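Local coordinates for stage II sporulation protein E (SpoIIE) (Moorella thermoacetica, PDB 3ZT9) that probably acts as a manganese-binding protein phosphatase of the PP2C clan in a stressosome pathway that controls secondary messenger signalling, at residues L4-Y9 / I32-G37; A99-I104 / N127-L132; H105-I108 / G113-T116; L159-N164 / R174-K179. All blocks are in the same frame, centred on the assembly; numbering follows the deposited sequence. Where two conformers were deposited one is given.

Contact 1 (L4-Y9 / I32-G37); sequences LEVGIY and IFLAVG
Leu4, just ahead of strand 6-11, and Ile32 of strand 31-39 reach toward each other, and their side chains cross obliquely. The isoleucine supplies a single group, its terminal CD1, which lies against one flank of the leucine: CD1 of Ile32 is 3.5 Å from CB of Leu4 and also meets CG and CD2. The approach of Leu4 CD2 to Ile32 CD1, 3.3 Å, is tighter than usual for two methyl groups, but Ile32 was modelled in two conformers, so any strain there is doubtful. With CG1 anti to the carbonyl carbon and CD1 extended beyond it (chi2 -170°), Ile32 projects its tip far enough to meet the leucine although the two CA atoms stand 8.6 Å apart.

Two residues further along each chain, Val6 and Leu34 pair more loosely. Here two methyl groups face one another, CG1 of Val6 lying 4.3 Å from CD2 of Leu34.

The example illustrates how the halves of a beta sandwich join, in the arrangement familiar from the PP2C fold. Strand 6-11 belongs to one antiparallel sheet and strand 31-39 to the other, and each bonds to neighbours of its own, Gly7 with Val191 and Ile32 with Val89. Ile190 and Ala192 of strand 187-192 help to fill the interior, touching Val6 and Leu34 respectively, while Glu5 turns away to form a salt bridge with Arg193.

No hydrogen bond passes between the two segments. Their attraction is therefore purely apolar, and the separation here is probably set by the bulk of the branched side chains.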
loop_
_atom_site.group_PDB
_atom_site.type_symbol
_atom_site.label_atom_id
_atom_site.label_comp_id
_atom_site.label_asym_id
_atom_site.label_seq_id
_atom_site.Cartn_x
_atom_site.Cartn_y
_atom_site.Cartn_z
ATOM N N LEU A 4 -15.524 5.288 5.124
ATOM C CA LEU A 4 -14.478 4.252 5.208
ATOM C C LEU A 4 -13.456 4.693 6.259
ATOM O O LEU A 4 -12.884 5.768 6.154
ATOM C CB LEU A 4 -13.817 4.022 3.836
ATOM C CG LEU A 4 -12.910 2.800 3.708
ATOM C CD1 LEU A 4 -13.714 1.479 3.717
ATOM C CD2 LEU A 4 -12.042 2.863 2.447
ATOM N N GLU A 5 -13.256 3.876 7.292
ATOM C CA GLU A 5 -12.295 4.164 8.335
ATOM C C GLU A 5 -10.919 3.749 7.831
ATOM O O GLU A 5 -10.770 2.641 7.302
ATOM C CB GLU A 5 -12.630 3.348 9.584
ATOM C CG GLU A 5 -11.748 3.672 10.768
ATOM C CD GLU A 5 -12.029 2.842 12.036
ATOM O OE1 GLU A 5 -12.566 1.688 11.999
ATOM O OE2 GLU A 5 -11.669 3.374 13.094
ATOM N N VAL A 6 -9.912 4.596 7.998
ATOM C CA VAL A 6 -8.573 4.207 7.514
ATOM C C VAL A 6 -7.522 4.525 8.553
ATOM O O VAL A 6 -7.507 5.626 9.110
ATOM C CB VAL A 6 -8.157 4.956 6.222
ATOM C CG1 VAL A 6 -6.820 4.420 5.704
ATOM C CG2 VAL A 6 -9.239 4.845 5.152
ATOM N N GLY A 7 -6.652 3.560 8.820
ATOM C CA GLY A 7 -5.541 3.745 9.735
ATOM C C GLY A 7 -4.222 3.600 8.981
ATOM O O GLY A 7 -4.069 2.728 8.112
ATOM N N ILE A 8 -3.260 4.461 9.336
ATOM C CA ILE A 8 -1.910 4.397 8.769
ATOM C C ILE A 8 -0.892 4.302 9.899
ATOM O O ILE A 8 -0.980 5.044 10.871
ATOM C CB ILE A 8 -1.593 5.671 7.976
ATOM C CG1 ILE A 8 -2.495 5.759 6.742
ATOM C CG2 ILE A 8 -0.125 5.694 7.567
ATOM C CD1 ILE A 8 -2.245 7.033 5.901
ATOM N N TYR A 9 0.141 3.472 9.721
ATOM C CA TYR A 9 1.268 3.447 10.654
ATOM C C TYR A 9 2.552 3.291 9.882
ATOM O O TYR A 9 2.619 2.485 8.948
ATOM C CB TYR A 9 1.153 2.260 11.595
ATOM C CG TYR A 9 2.353 2.044 12.505
ATOM C CD1 TYR A 9 2.441 2.718 13.728
ATOM C CD2 TYR A 9 3.362 1.126 12.178
ATOM C CE1 TYR A 9 3.528 2.514 14.586
ATOM C CE2 TYR A 9 4.456 0.915 13.055
ATOM C CZ TYR A 9 4.511 1.600 14.252
ATOM O OH TYR A 9 5.583 1.384 15.113
ATOM N N ILE A 32 -11.645 5.966 -3.205
ATOM C CA ILE A 32 -10.552 6.088 -2.255
ATOM C C ILE A 32 -9.322 5.375 -2.816
ATOM O O ILE A 32 -9.433 4.250 -3.320
ATOM C CB ILE A 32 -10.946 5.473 -0.892
ATOM C CG1 ILE A 32 -12.196 6.166 -0.349
ATOM C CG2 ILE A 32 -9.802 5.608 0.091
ATOM C CD1 ILE A 32 -12.532 5.821 1.067
ATOM N N PHE A 33 -8.173 6.036 -2.767
ATOM C CA PHE A 33 -6.931 5.408 -3.171
ATOM C C PHE A 33 -6.079 5.132 -1.935
ATOM O O PHE A 33 -5.965 5.964 -1.038
ATOM C CB PHE A 33 -6.160 6.312 -4.113
ATOM C CG PHE A 33 -6.880 6.571 -5.424
ATOM C CD1 PHE A 33 -7.936 7.474 -5.479
ATOM C CD2 PHE A 33 -6.491 5.924 -6.585
ATOM C CE1 PHE A 33 -8.604 7.729 -6.692
ATOM C CE2 PHE A 33 -7.134 6.192 -7.790
ATOM C CZ PHE A 33 -8.185 7.106 -7.837
ATOM N N LEU A 34 -5.491 3.946 -1.910
ATOM C CA LEU A 34 -4.672 3.524 -0.778
ATOM C C LEU A 34 -3.367 3.026 -1.341
ATOM O O LEU A 34 -3.388 2.124 -2.160
ATOM C CB LEU A 34 -5.337 2.329 -0.036
ATOM C CG LEU A 34 -6.813 2.500 0.371
ATOM C CD1 LEU A 34 -7.346 1.151 0.824
ATOM C CD2 LEU A 34 -6.949 3.490 1.498
ATOM N N ALA A 35 -2.239 3.556 -0.881
ATOM C CA ALA A 35 -0.980 3.167 -1.483
ATOM C C ALA A 35 0.107 3.033 -0.443
ATOM O O ALA A 35 0.165 3.818 0.522
ATOM C CB ALA A 35 -0.534 4.214 -2.566
ATOM N N VAL A 36 1.008 2.065 -0.672
ATOM C CA VAL A 36 2.210 1.977 0.160
ATOM C C VAL A 36 3.408 1.853 -0.759
ATOM O O VAL A 36 3.389 1.070 -1.687
ATOM C CB VAL A 36 2.173 0.742 1.137
ATOM C CG1 VAL A 36 3.492 0.592 1.888
ATOM C CG2 VAL A 36 0.991 0.872 2.157
ATOM N N GLY A 37 4.474 2.586 -0.466
ATOM C CA GLY A 37 5.693 2.452 -1.246
ATOM C C GLY A 37 6.827 2.089 -0.294
ATOM O O GLY A 37 6.812 2.447 0.892
#

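Contact 2 (A99-I104 / N127-L132); sequences AIVGNI and NYPHQL
Val101 and Leu132 bury the greatest areas in this contact, and they meet at about a right angle, the CG2 methyl of Val101 lying 3.6 Å from CD1 of Leu132. The valine divides its two branches between two partners. CG2 turns to the leucine, whereas CG1, anti to the backbone N (chi1 175°), rests more loosely on the proline ring, 4.2 Å from CD of Pro129.

Leu132 in turn spans two residues of the strand. While CD1 serves Val101, its branch point CG comes within 3.8 Å of CB of Ala99, the next residue on the same face. The methyl of Ala99 takes up little room, and the branched end of the leucine fits over it. An alanine in place of Leu132 would probably open a gap beside Ala99 and leave CG2 of Val101 without its partner from the loop.

Pro129 is itself backed by Tyr128: its CD sits 3.6 Å above the plane of the tyrosine ring, offset toward the rim. Behind the contact stands helix 65-76, where Phe69 touches Val101, Tyr128 and Leu132 alike.

In the fold, segment 127-132 is irregular chain leading into strand 135-138, laid over one face of strand 95-101. Beyond Val101 the chain turns at Gly102, and the side chain of Asn103 donates from ND2 to Asp150, a manganese ligand.

Every contact between the segments is carbon against carbon. Such an interface fixes no precise bond geometry, so the loop is held by the fit of Leu132 against strand and helix and of Pro129 against Val101, a fit that would probably tolerate small shifts better than a hydrogen bond would.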
loop_
_atom_site.group_PDB
_atom_site.type_symbol
_atom_site.label_atom_id
_atom_site.label_comp_id
_atom_site.label_asym_id
_atom_site.label_seq_id
_atom_site.Cartn_x
_atom_site.Cartn_y
_atom_site.Cartn_z
ATOM N N ALA A 99 -2.990 -3.038 -7.934
ATOM C CA ALA A 99 -1.791 -3.622 -8.589
ATOM C C ALA A 99 -0.571 -3.394 -7.712
ATOM O O ALA A 99 -0.587 -2.503 -6.851
ATOM C CB ALA A 99 -1.586 -2.985 -9.955
ATOM N N ILE A 100 0.471 -4.192 -7.937
ATOM C CA ILE A 100 1.668 -4.118 -7.105
ATOM C C ILE A 100 2.866 -4.320 -7.994
ATOM O O ILE A 100 2.887 -5.283 -8.755
ATOM C CB ILE A 100 1.720 -5.265 -6.036
ATOM C CG1 ILE A 100 0.430 -5.279 -5.203
ATOM C CG2 ILE A 100 2.950 -5.078 -5.110
ATOM C CD1 ILE A 100 0.267 -6.569 -4.432
ATOM N N VAL A 101 3.848 -3.427 -7.904
ATOM C CA VAL A 101 5.138 -3.680 -8.545
ATOM C C VAL A 101 6.120 -3.908 -7.402
ATOM O O VAL A 101 6.339 -3.032 -6.567
ATOM C CB VAL A 101 5.590 -2.523 -9.478
ATOM C CG1 VAL A 101 6.986 -2.801 -10.020
ATOM C CG2 VAL A 101 4.613 -2.387 -10.628
ATOM N N GLY A 102 6.696 -5.105 -7.350
ATOM C CA GLY A 102 7.631 -5.419 -6.296
ATOM C C GLY A 102 6.940 -6.199 -5.190
ATOM O O GLY A 102 6.032 -6.965 -5.468
ATOM N N ASN A 103 7.380 -6.045 -3.950
ATOM C CA ASN A 103 6.910 -6.968 -2.908
ATOM C C ASN A 103 6.114 -6.307 -1.780
ATOM O O ASN A 103 6.179 -6.721 -0.654
ATOM C CB ASN A 103 8.059 -7.756 -2.316
ATOM C CG ASN A 103 8.982 -6.891 -1.494
ATOM O OD1 ASN A 103 8.961 -5.663 -1.619
ATOM N ND2 ASN A 103 9.796 -7.520 -0.647
ATOM N N ILE A 104 5.338 -5.296 -2.093
ATOM C CA ILE A 104 4.387 -4.815 -1.118
ATOM C C ILE A 104 3.253 -5.891 -1.008
ATOM O O ILE A 104 2.932 -6.566 -1.989
ATOM C CB ILE A 104 3.778 -3.475 -1.578
ATOM C CG1 ILE A 104 4.870 -2.412 -1.776
ATOM C CG2 ILE A 104 2.701 -3.013 -0.586
ATOM C CD1 ILE A 104 5.632 -1.984 -0.507
ATOM N N ASN A 127 13.390 -1.295 -13.485
ATOM C CA ASN A 127 12.965 -2.413 -14.337
ATOM C C ASN A 127 11.449 -2.597 -14.295
ATOM O O ASN A 127 10.911 -3.254 -13.405
ATOM C CB ASN A 127 13.698 -3.720 -13.968
ATOM C CG ASN A 127 13.446 -4.147 -12.541
ATOM O OD1 ASN A 127 12.693 -3.502 -11.844
ATOM N ND2 ASN A 127 14.071 -5.235 -12.096
ATOM N N TYR A 128 10.771 -1.984 -15.264
ATOM C CA TYR A 128 9.314 -2.024 -15.352
ATOM C C TYR A 128 8.867 -3.396 -15.899
ATOM O O TYR A 128 9.401 -3.859 -16.899
ATOM C CB TYR A 128 8.800 -0.868 -16.239
ATOM C CG TYR A 128 7.339 -0.575 -16.028
ATOM C CD1 TYR A 128 6.916 0.149 -14.922
ATOM C CD2 TYR A 128 6.380 -1.051 -16.914
ATOM C CE1 TYR A 128 5.564 0.402 -14.703
ATOM C CE2 TYR A 128 5.031 -0.806 -16.710
ATOM C CZ TYR A 128 4.629 -0.082 -15.600
ATOM O OH TYR A 128 3.287 0.164 -15.403
ATOM N N PRO A 129 7.888 -4.057 -15.239
ATOM C CA PRO A 129 7.442 -5.370 -15.732
ATOM C C PRO A 129 6.863 -5.325 -17.147
ATOM O O PRO A 129 6.296 -4.312 -17.577
ATOM C CB PRO A 129 6.341 -5.765 -14.748
ATOM C CG PRO A 129 5.812 -4.433 -14.237
ATOM C CD PRO A 129 7.057 -3.579 -14.117
ATOM N N HIS A 130 7.017 -6.432 -17.866
ATOM C CA HIS A 130 6.460 -6.565 -19.206
ATOM C C HIS A 130 5.101 -5.876 -19.256
ATOM O O HIS A 130 4.794 -5.147 -20.196
ATOM C CB HIS A 130 6.334 -8.045 -19.577
ATOM C CG HIS A 130 5.906 -8.282 -20.992
ATOM N ND1 HIS A 130 6.678 -7.910 -22.071
ATOM C CD2 HIS A 130 4.793 -8.857 -21.505
ATOM C CE1 HIS A 130 6.058 -8.243 -23.188
ATOM N NE2 HIS A 130 4.910 -8.818 -22.873
ATOM N N GLN A 131 4.294 -6.104 -18.226
ATOM C CA GLN A 131 3.016 -5.423 -18.104
ATOM C C GLN A 131 2.377 -5.630 -16.725
ATOM O O GLN A 131 2.517 -6.686 -16.082
ATOM C CB GLN A 131 2.054 -5.865 -19.207
ATOM C CG GLN A 131 1.555 -7.295 -19.095
ATOM C CD GLN A 131 0.270 -7.514 -19.879
ATOM O OE1 GLN A 131 0.108 -6.994 -20.991
ATOM N NE2 GLN A 131 -0.663 -8.270 -19.290
ATOM N N LEU A 132 1.672 -4.596 -16.291
ATOM C CA LEU A 132 1.085 -4.542 -14.970
ATOM C C LEU A 132 -0.099 -5.489 -14.889
ATOM O O LEU A 132 -0.955 -5.474 -15.766
ATOM C CB LEU A 132 0.611 -3.104 -14.727
ATOM C CG LEU A 132 0.252 -2.665 -13.319
ATOM C CD1 LEU A 132 1.431 -2.737 -12.334
ATOM C CD2 LEU A 132 -0.305 -1.251 -13.403
#

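Contact 3 (H105-I108 / G113-T116); sequences HVKI and GIIT
Ile108 and Ile115 satisfy each other's backbone groups completely. Ile115 N donates to Ile108 O at 2.8 Å, and Ile108 N returns a bond to Ile115 O at 2.9 Å. Ile108 O also receives a CA-H contact from Ile114, whose CA is 3.4 Å away.

This reciprocal ring marks an antiparallel hydrogen-bonded pair, here joining the two arms of a beta hairpin. Strand 113-115 forms the edge of its sheet, and strand 105-110 connects it to the interior through backbone bonds of Lys107 with Leu146. Trp96 of the facing sheet touches both isoleucines.

A third bond comes from a side chain: Lys107 NZ donates to Thr116 OG1 at 2.9 Å. The lysine bends back at chi3 and chi4 (-66° and -76°), which brings its ammonium group round to the hydroxyl while CG lies 3.9 Å from CG2 of Ile114. A methionine in place of Lys107 would take away the ammonium donor, and the Thr116 hydroxyl would probably be less firmly held to the neighbouring strand. Gly113 O, nearer the turn, accepts from Ser110 OG.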
loop_
_atom_site.group_PDB
_atom_site.type_symbol
_atom_site.label_atom_id
_atom_site.label_comp_id
_atom_site.label_asym_id
_atom_site.label_seq_id
_atom_site.Cartn_x
_atom_site.Cartn_y
_atom_site.Cartn_z
ATOM N N HIS A 105 2.676 -6.063 0.164
ATOM C CA HIS A 105 1.630 -7.075 0.332
ATOM C C HIS A 105 0.268 -6.444 0.483
ATOM O O HIS A 105 0.101 -5.491 1.258
ATOM C CB HIS A 105 1.996 -7.902 1.557
ATOM C CG HIS A 105 3.324 -8.565 1.415
ATOM N ND1 HIS A 105 3.575 -9.511 0.441
ATOM C CD2 HIS A 105 4.486 -8.397 2.087
ATOM C CE1 HIS A 105 4.834 -9.899 0.528
ATOM N NE2 HIS A 105 5.410 -9.238 1.517
ATOM N N VAL A 106 -0.710 -6.983 -0.249
ATOM C CA VAL A 106 -2.096 -6.518 -0.119
ATOM C C VAL A 106 -2.972 -7.680 0.217
ATOM O O VAL A 106 -2.803 -8.744 -0.359
ATOM C CB VAL A 106 -2.572 -5.947 -1.457
ATOM C CG1 VAL A 106 -4.081 -5.553 -1.385
ATOM C CG2 VAL A 106 -1.709 -4.709 -1.829
ATOM N N LYS A 107 -3.912 -7.501 1.149
ATOM C CA LYS A 107 -4.915 -8.564 1.377
ATOM C C LYS A 107 -6.258 -7.875 1.488
ATOM O O LYS A 107 -6.376 -6.848 2.156
ATOM C CB LYS A 107 -4.606 -9.338 2.646
ATOM C CG LYS A 107 -5.299 -10.746 2.696
ATOM C CD LYS A 107 -4.695 -11.601 3.783
ATOM C CE LYS A 107 -3.249 -11.948 3.490
ATOM N NZ LYS A 107 -3.101 -13.002 2.456
ATOM N N ILE A 108 -7.259 -8.469 0.860
ATOM C CA ILE A 108 -8.582 -7.893 0.825
ATOM C C ILE A 108 -9.553 -8.934 1.381
ATOM O O ILE A 108 -9.707 -10.016 0.828
ATOM C CB ILE A 108 -8.945 -7.495 -0.596
ATOM C CG1 ILE A 108 -7.930 -6.459 -1.107
ATOM C CG2 ILE A 108 -10.405 -6.995 -0.652
ATOM C CD1 ILE A 108 -8.013 -6.143 -2.614
ATOM N N GLY A 113 -14.800 -13.356 -0.461
ATOM C CA GLY A 113 -13.693 -14.217 -0.057
ATOM C C GLY A 113 -12.451 -13.420 0.282
ATOM O O GLY A 113 -12.414 -12.242 0.066
ATOM N N ILE A 114 -11.447 -14.070 0.839
ATOM C CA ILE A 114 -10.197 -13.411 1.180
ATOM C C ILE A 114 -9.338 -13.476 -0.084
ATOM O O ILE A 114 -9.077 -14.553 -0.604
ATOM C CB ILE A 114 -9.499 -14.109 2.334
ATOM C CG1 ILE A 114 -10.443 -14.176 3.543
ATOM C CG2 ILE A 114 -8.240 -13.355 2.700
ATOM C CD1 ILE A 114 -10.939 -12.864 3.955
ATOM N N ILE A 115 -8.925 -12.310 -0.576
ATOM C CA ILE A 115 -8.263 -12.223 -1.867
ATOM C C ILE A 115 -6.909 -11.553 -1.729
ATOM O O ILE A 115 -6.796 -10.485 -1.137
ATOM C CB ILE A 115 -9.132 -11.369 -2.844
ATOM C CG1 ILE A 115 -10.427 -12.135 -3.170
ATOM C CG2 ILE A 115 -8.330 -11.112 -4.113
ATOM C CD1 ILE A 115 -11.593 -11.245 -3.772
ATOM N N THR A 116 -5.873 -12.203 -2.238
ATOM C CA THR A 116 -4.550 -11.607 -2.234
ATOM C C THR A 116 -4.125 -11.291 -3.681
ATOM O O THR A 116 -3.886 -12.198 -4.480
ATOM C CB THR A 116 -3.539 -12.580 -1.620
ATOM O OG1 THR A 116 -3.927 -12.869 -0.270
ATOM C CG2 THR A 116 -2.125 -11.982 -1.628
#

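Contact 4 (L159-N164 / R174-K179); sequences LALLAN and RLIGEK
Glu178 OE2 is gripped by two nitrogens of one arginine, a turn earlier on the same helix. Arg174 presents the side of its guanidinium, NE at 3.0 Å from OE2 and NH2 at 3.3 Å, and the oxygen lies almost in the guanidinium plane. NE comes from above the carboxylate plane, while NH2, at a less straight angle, meets the syn lone pair of OE2. Both residues of the salt bridge also pack on Tyr9 of strand 6-11.

The contact between the segments is carried by another side of the helix. Ile176 leaves the helix with CG1 anti to its carbonyl carbon and meets two consecutive leucines. Its end is crossed at about a right angle by Leu162, whose CD2 lies 3.7 Å from CD1 of Ile176. Leu161 instead runs alongside, pointing the other way, with CD2 4.1 Å from Ile176 CG1. Ile152 and Val157 also touch the isoleucine, and Leu162 reaches Leu109 of strand 105-110, so the cluster extends down to the sheet.

Loop segment 159-164 is thus packed against helix 169-180 by apolar side chains, on the outer side of one sheet, consistent with the helix-flanked beta sandwich of PP2C phosphatases.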
loop_
_atom_site.group_PDB
_atom_site.type_symbol
_atom_site.label_atom_id
_atom_site.label_comp_id
_atom_site.label_asym_id
_atom_site.label_seq_id
_atom_site.Cartn_x
_atom_site.Cartn_y
_atom_site.Cartn_z
ATOM N N LEU A 159 -5.941 -12.640 10.489
ATOM C CA LEU A 159 -7.007 -11.994 9.733
ATOM C C LEU A 159 -8.087 -11.415 10.632
ATOM O O LEU A 159 -8.522 -10.289 10.435
ATOM C CB LEU A 159 -7.655 -12.997 8.778
ATOM C CG LEU A 159 -6.774 -13.555 7.666
ATOM C CD1 LEU A 159 -7.596 -14.460 6.771
ATOM C CD2 LEU A 159 -6.129 -12.432 6.862
ATOM N N ALA A 160 -8.510 -12.204 11.606
ATOM C CA ALA A 160 -9.607 -11.844 12.503
ATOM C C ALA A 160 -9.317 -10.561 13.272
ATOM O O ALA A 160 -10.227 -9.878 13.693
ATOM C CB ALA A 160 -9.869 -12.964 13.451
ATOM N N LEU A 161 -8.047 -10.208 13.437
ATOM C CA LEU A 161 -7.724 -8.997 14.170
ATOM C C LEU A 161 -8.263 -7.773 13.394
ATOM O O LEU A 161 -8.663 -6.732 13.971
ATOM C CB LEU A 161 -6.205 -8.952 14.352
ATOM C CG LEU A 161 -5.628 -7.870 15.233
ATOM C CD1 LEU A 161 -6.176 -7.928 16.679
ATOM C CD2 LEU A 161 -4.099 -8.014 15.194
ATOM N N LEU A 162 -8.306 -7.900 12.062
ATOM C CA LEU A 162 -8.806 -6.808 11.217
ATOM C C LEU A 162 -10.315 -6.568 11.409
ATOM O O LEU A 162 -10.791 -5.466 11.173
ATOM C CB LEU A 162 -8.455 -7.081 9.751
ATOM C CG LEU A 162 -6.951 -7.431 9.553
ATOM C CD1 LEU A 162 -6.707 -7.951 8.135
ATOM C CD2 LEU A 162 -6.077 -6.267 9.815
ATOM N N ALA A 163 -11.037 -7.570 11.902
ATOM C CA ALA A 163 -12.476 -7.422 12.151
ATOM C C ALA A 163 -12.748 -7.048 13.624
ATOM O O ALA A 163 -13.893 -7.062 14.072
ATOM C CB ALA A 163 -13.206 -8.706 11.787
ATOM N N ASN A 164 -11.698 -6.727 14.376
ATOM C CA ASN A 164 -11.890 -6.280 15.756
ATOM C C ASN A 164 -12.124 -4.767 15.784
ATOM O O ASN A 164 -11.212 -3.986 15.506
ATOM C CB ASN A 164 -10.664 -6.608 16.623
ATOM C CG ASN A 164 -10.964 -6.436 18.095
ATOM O OD1 ASN A 164 -11.452 -5.401 18.479
ATOM N ND2 ASN A 164 -10.699 -7.451 18.912
ATOM N N ARG A 174 -1.383 0.517 14.413
ATOM C CA ARG A 174 -0.247 0.730 15.310
ATOM C C ARG A 174 0.096 -0.564 16.016
ATOM O O ARG A 174 1.267 -0.928 16.126
ATOM C CB ARG A 174 -0.541 1.796 16.352
ATOM C CG ARG A 174 0.689 2.150 17.136
ATOM C CD ARG A 174 0.424 3.155 18.215
ATOM N NE ARG A 174 1.571 3.139 19.122
ATOM C CZ ARG A 174 1.775 4.003 20.106
ATOM N NH1 ARG A 174 0.892 4.965 20.339
ATOM N NH2 ARG A 174 2.867 3.896 20.855
ATOM N N LEU A 175 -0.930 -1.270 16.477
ATOM C CA LEU A 175 -0.690 -2.547 17.161
ATOM C C LEU A 175 -0.050 -3.540 16.175
ATOM O O LEU A 175 0.887 -4.248 16.508
ATOM C CB LEU A 175 -1.985 -3.110 17.710
ATOM C CG LEU A 175 -1.903 -4.526 18.320
ATOM C CD1 LEU A 175 -0.917 -4.525 19.492
ATOM C CD2 LEU A 175 -3.313 -5.038 18.789
ATOM N N ILE A 176 -0.580 -3.592 14.973
ATOM C CA ILE A 176 -0.014 -4.484 13.941
ATOM C C ILE A 176 1.437 -4.155 13.670
ATOM O O ILE A 176 2.278 -5.049 13.650
ATOM C CB ILE A 176 -0.845 -4.440 12.683
ATOM C CG1 ILE A 176 -2.176 -5.165 12.952
ATOM C CG2 ILE A 176 -0.076 -5.117 11.524
ATOM C CD1 ILE A 176 -3.217 -4.989 11.792
ATOM N N GLY A 177 1.746 -2.884 13.469
ATOM C CA GLY A 177 3.125 -2.497 13.200
ATOM C C GLY A 177 4.064 -2.861 14.345
ATOM O O GLY A 177 5.167 -3.321 14.124
ATOM N N GLU A 178 3.605 -2.658 15.580
ATOM C CA GLU A 178 4.410 -2.924 16.764
ATOM C C GLU A 178 4.585 -4.426 17.047
ATOM O O GLU A 178 5.697 -4.867 17.386
ATOM C CB GLU A 178 3.806 -2.197 17.995
ATOM C CG GLU A 178 4.054 -0.730 17.906
ATOM C CD GLU A 178 3.331 0.086 18.942
ATOM O OE1 GLU A 178 2.284 -0.357 19.417
ATOM O OE2 GLU A 178 3.809 1.191 19.224
ATOM N N LYS A 179 3.537 -5.212 16.848
ATOM C CA LYS A 179 3.611 -6.661 17.123
ATOM C C LYS A 179 4.369 -7.381 16.037
ATOM O O LYS A 179 5.124 -8.294 16.322
ATOM C CB LYS A 179 2.219 -7.315 17.178
ATOM C CG LYS A 179 1.469 -7.158 18.471
ATOM C CD LYS A 179 2.172 -7.860 19.623
ATOM C CE LYS A 179 1.325 -7.759 20.901
ATOM N NZ LYS A 179 2.171 -8.049 22.089
#

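In the fold
From the N terminus, contact 1 comes first: strand 6-11 meets strand 31-39 after a 22-residue excursion that includes strand 21-28, and so ties one sheet to the other. Contact 2 closes a later loop of similar length, bringing 127-132 back onto strand 95-101. Within that loop lies the whole of contact 3, the hairpin at the edge of the first sheet, and Ile100 packs on Val106 between the two. Contact 4 follows in series and joins loop segment 159-164 to helix 169-180. No loops cross. Packing links contact 4 to both Tyr9 of contact 1 and Lys107 of contact 3, whereas contact 2, beyond the chain's centre, stays about 13 Å from it at the nearest atoms.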